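Local atomic coordinates of haloacid dehalogenase-like hydrolase (Klebsiella pneumoniae subsp. pneumoniae, PDB entry 3PGV), a protein that probably acts as a magnesium-dependent phosphatase of the Cof family within the haloacid dehalogenase-like hydrolase superfamily, and holds a calcium ion in this crystal. Residues 103-109 with 186-191. Residues are numbered along the deposited sequence; the frame is centred on the assembly and turned at random.
Sequences DRDIAAD and RWGDRV. With EDO (1,2-ethanediol), chain H.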
loop_
_atom_site.group_PDB
_atom_site.type_symbol
_atom_site.label_atom_id
_atom_site.label_comp_id
_atom_site.label_asym_id
_atom_site.label_seq_id
_atom_site.Cartn_x
_atom_site.Cartn_y
_atom_site.Cartn_z
ATOM N N ASP A 103 -8.428 8.787 13.311
ATOM C CA ASP A 103 -9.113 9.363 14.479
ATOM C C ASP A 103 -10.624 9.136 14.344
ATOM O O ASP A 103 -11.164 9.180 13.217
ATOM C CB ASP A 103 -8.800 10.863 14.623
ATOM C CG ASP A 103 -7.400 11.166 15.146
ATOM O OD1 ASP A 103 -6.644 10.197 15.429
ATOM O OD2 ASP A 103 -7.072 12.373 15.316
ATOM N N ARG A 104 -11.289 8.802 15.469
ATOM C CA ARG A 104 -12.711 8.426 15.495
ATOM C C ARG A 104 -13.619 9.441 14.784
ATOM O O ARG A 104 -14.475 9.050 13.998
ATOM C CB ARG A 104 -13.175 8.201 16.938
ATOM C CG ARG A 104 -14.447 7.386 17.049
ATOM C CD ARG A 104 -14.934 7.305 18.488
ATOM N NE ARG A 104 -16.138 6.482 18.608
ATOM C CZ ARG A 104 -17.370 6.930 18.377
ATOM N NH1 ARG A 104 -17.566 8.192 17.987
ATOM N NH2 ARG A 104 -18.409 6.114 18.490
ATOM N N ASP A 105 -13.441 10.733 15.077
ATOM C CA ASP A 105 -14.270 11.790 14.493
ATOM C C ASP A 105 -14.102 11.851 12.976
ATOM O O ASP A 105 -15.080 12.075 12.263
ATOM C CB ASP A 105 -13.946 13.158 15.132
ATOM C CG ASP A 105 -12.515 13.606 14.920
ATOM O OD1 ASP A 105 -11.598 12.791 15.155
ATOM O OD2 ASP A 105 -12.313 14.756 14.487
ATOM N N ILE A 106 -12.858 11.617 12.477
ATOM C CA ILE A 106 -12.566 11.652 11.045
ATOM C C ILE A 106 -13.170 10.424 10.349
ATOM O O ILE A 106 -13.836 10.563 9.318
ATOM C CB ILE A 106 -11.043 11.794 10.777
ATOM C CG1 ILE A 106 -10.468 13.056 11.465
ATOM C CG2 ILE A 106 -10.740 11.784 9.256
ATOM C CD1 ILE A 106 -9.008 13.334 11.138
ATOM N N ALA A 107 -12.994 9.232 10.950
ATOM C CA ALA A 107 -13.583 8.004 10.423
ATOM C C ALA A 107 -15.131 8.136 10.322
ATOM O O ALA A 107 -15.699 7.869 9.268
ATOM C CB ALA A 107 -13.208 6.822 11.299
ATOM N N ALA A 108 -15.773 8.661 11.373
ATOM C CA ALA A 108 -17.230 8.855 11.389
ATOM C C ALA A 108 -17.699 9.729 10.235
ATOM O O ALA A 108 -18.695 9.394 9.579
ATOM C CB ALA A 108 -17.666 9.453 12.716
ATOM N N ASP A 109 -16.950 10.833 9.944
ATOM C CA ASP A 109 -17.274 11.739 8.838
ATOM C C ASP A 109 -17.006 11.097 7.488
ATOM O O ASP A 109 -17.816 11.236 6.580
ATOM C CB ASP A 109 -16.505 13.069 8.969
ATOM C CG ASP A 109 -16.960 13.934 10.146
ATOM O OD1 ASP A 109 -18.121 13.771 10.592
ATOM O OD2 ASP A 109 -16.170 14.799 10.587
ATOM N N ARG A 186 -9.945 20.053 4.551
ATOM C CA ARG A 186 -10.769 19.832 5.739
ATOM C C ARG A 186 -9.962 19.356 6.964
ATOM O O ARG A 186 -10.195 19.844 8.070
ATOM C CB ARG A 186 -11.909 18.850 5.423
ATOM C CG ARG A 186 -12.813 18.557 6.603
ATOM C CD ARG A 186 -14.039 17.799 6.179
ATOM N NE ARG A 186 -14.849 17.446 7.335
ATOM C CZ ARG A 186 -16.114 17.060 7.265
ATOM N NH1 ARG A 186 -16.732 17.006 6.093
ATOM N NH2 ARG A 186 -16.781 16.750 8.366
ATOM N N TRP A 187 -8.988 18.445 6.759
ATOM C CA TRP A 187 -8.287 17.814 7.877
ATOM C C TRP A 187 -6.785 18.069 7.995
ATOM O O TRP A 187 -6.215 17.851 9.079
ATOM C CB TRP A 187 -8.597 16.321 7.929
ATOM C CG TRP A 187 -10.019 16.035 8.300
ATOM C CD1 TRP A 187 -10.630 16.316 9.491
ATOM C CD2 TRP A 187 -10.988 15.340 7.506
ATOM N NE1 TRP A 187 -11.929 15.860 9.476
ATOM C CE2 TRP A 187 -12.164 15.222 8.285
ATOM C CE3 TRP A 187 -10.969 14.774 6.216
ATOM C CZ2 TRP A 187 -13.319 14.598 7.806
ATOM C CZ3 TRP A 187 -12.114 14.151 5.741
ATOM C CH2 TRP A 187 -13.282 14.090 6.521
ATOM N N GLY A 188 -6.141 18.469 6.898
ATOM C CA GLY A 188 -4.705 18.754 6.899
ATOM C C GLY A 188 -3.844 17.594 7.361
ATOM O O GLY A 188 -3.999 16.463 6.877
ATOM N N ASP A 189 -2.955 17.864 8.346
ATOM C CA ASP A 189 -2.031 16.885 8.962
ATOM C C ASP A 189 -2.733 15.641 9.523
ATOM O O ASP A 189 -2.073 14.627 9.746
ATOM C CB ASP A 189 -1.239 17.556 10.109
ATOM C CG ASP A 189 -0.155 18.495 9.650
ATOM O OD1 ASP A 189 0.039 18.625 8.416
ATOM O OD2 ASP A 189 0.532 19.081 10.523
ATOM N N ARG A 190 -4.026 15.766 9.888
ATOM C CA ARG A 190 -4.772 14.685 10.544
ATOM C C ARG A 190 -5.076 13.489 9.617
ATOM O O ARG A 190 -5.459 12.416 10.103
ATOM C CB ARG A 190 -6.060 15.217 11.172
ATOM C CG ARG A 190 -5.836 16.267 12.234
ATOM C CD ARG A 190 -7.123 16.580 12.965
ATOM N NE ARG A 190 -7.583 15.434 13.751
ATOM C CZ ARG A 190 -8.851 15.212 14.067
ATOM N NH1 ARG A 190 -9.801 16.026 13.631
ATOM N NH2 ARG A 190 -9.187 14.146 14.766
ATOM N N VAL A 191 -4.916 13.670 8.297
ATOM C CA VAL A 191 -5.160 12.594 7.324
ATOM C C VAL A 191 -4.009 12.476 6.339
ATOM O O VAL A 191 -3.295 13.451 6.087
ATOM C CB VAL A 191 -6.530 12.760 6.552
ATOM C CG1 VAL A 191 -7.723 12.597 7.483
ATOM C CG2 VAL A 191 -6.594 14.101 5.795
HETATM C C1 EDO H . -3.494 11.783 13.392
HETATM O O1 EDO H . -4.001 10.458 13.572
HETATM C C2 EDO H . -4.056 12.719 14.470
HETATM O O2 EDO H . -3.613 12.319 15.786
HETATM O O HOH W 1 -6.545 10.457 12.058
HETATM O O HOH W 2 -13.571 15.924 11.757
#
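A salt-bridge network in the cap domain of this Cof-type hydrolase joins Asp103 and Asp105, at the start of helix 104-110, to Arg190, just beyond helix 173-187. Arg190 grips Asp105 end-on: NH2 reaches OD1 at 2.8 Å and NH1 reaches OD2 at 2.9 Å, both on syn lone pairs, with carboxylate and guanidinium planes only 13° apart. Arg190 NH2 also donates to the anti lone pair of Asp103 OD2 (2.8 Å, nearly straight at 170°), so two carboxylates fix the rotation of the guanidinium. Ile106 CD1 lies over one guanidinium face, 3.5 Å from Arg190 CZ. With CG2 anti to the backbone N, Ile106 sets this methyl over the six-membered ring of Trp187, a CH-pi contact 3.9 Å from the centroid and 14° off the normal; the opposite face carries Arg186 CG. Asp109 OD2 forms a salt bridge with Arg186 NH2 (3.0 Å), and a water accepting from Trp187 NE1 donates to both Asp105 OD2 and Asp109 OD2. Away from the calcium site, the contact packs helix 104-110 against the end of helix 173-187, while Ile106 CG2 touches CG1 of Val191, where edge strand 191-195 of the six-stranded sheet begins.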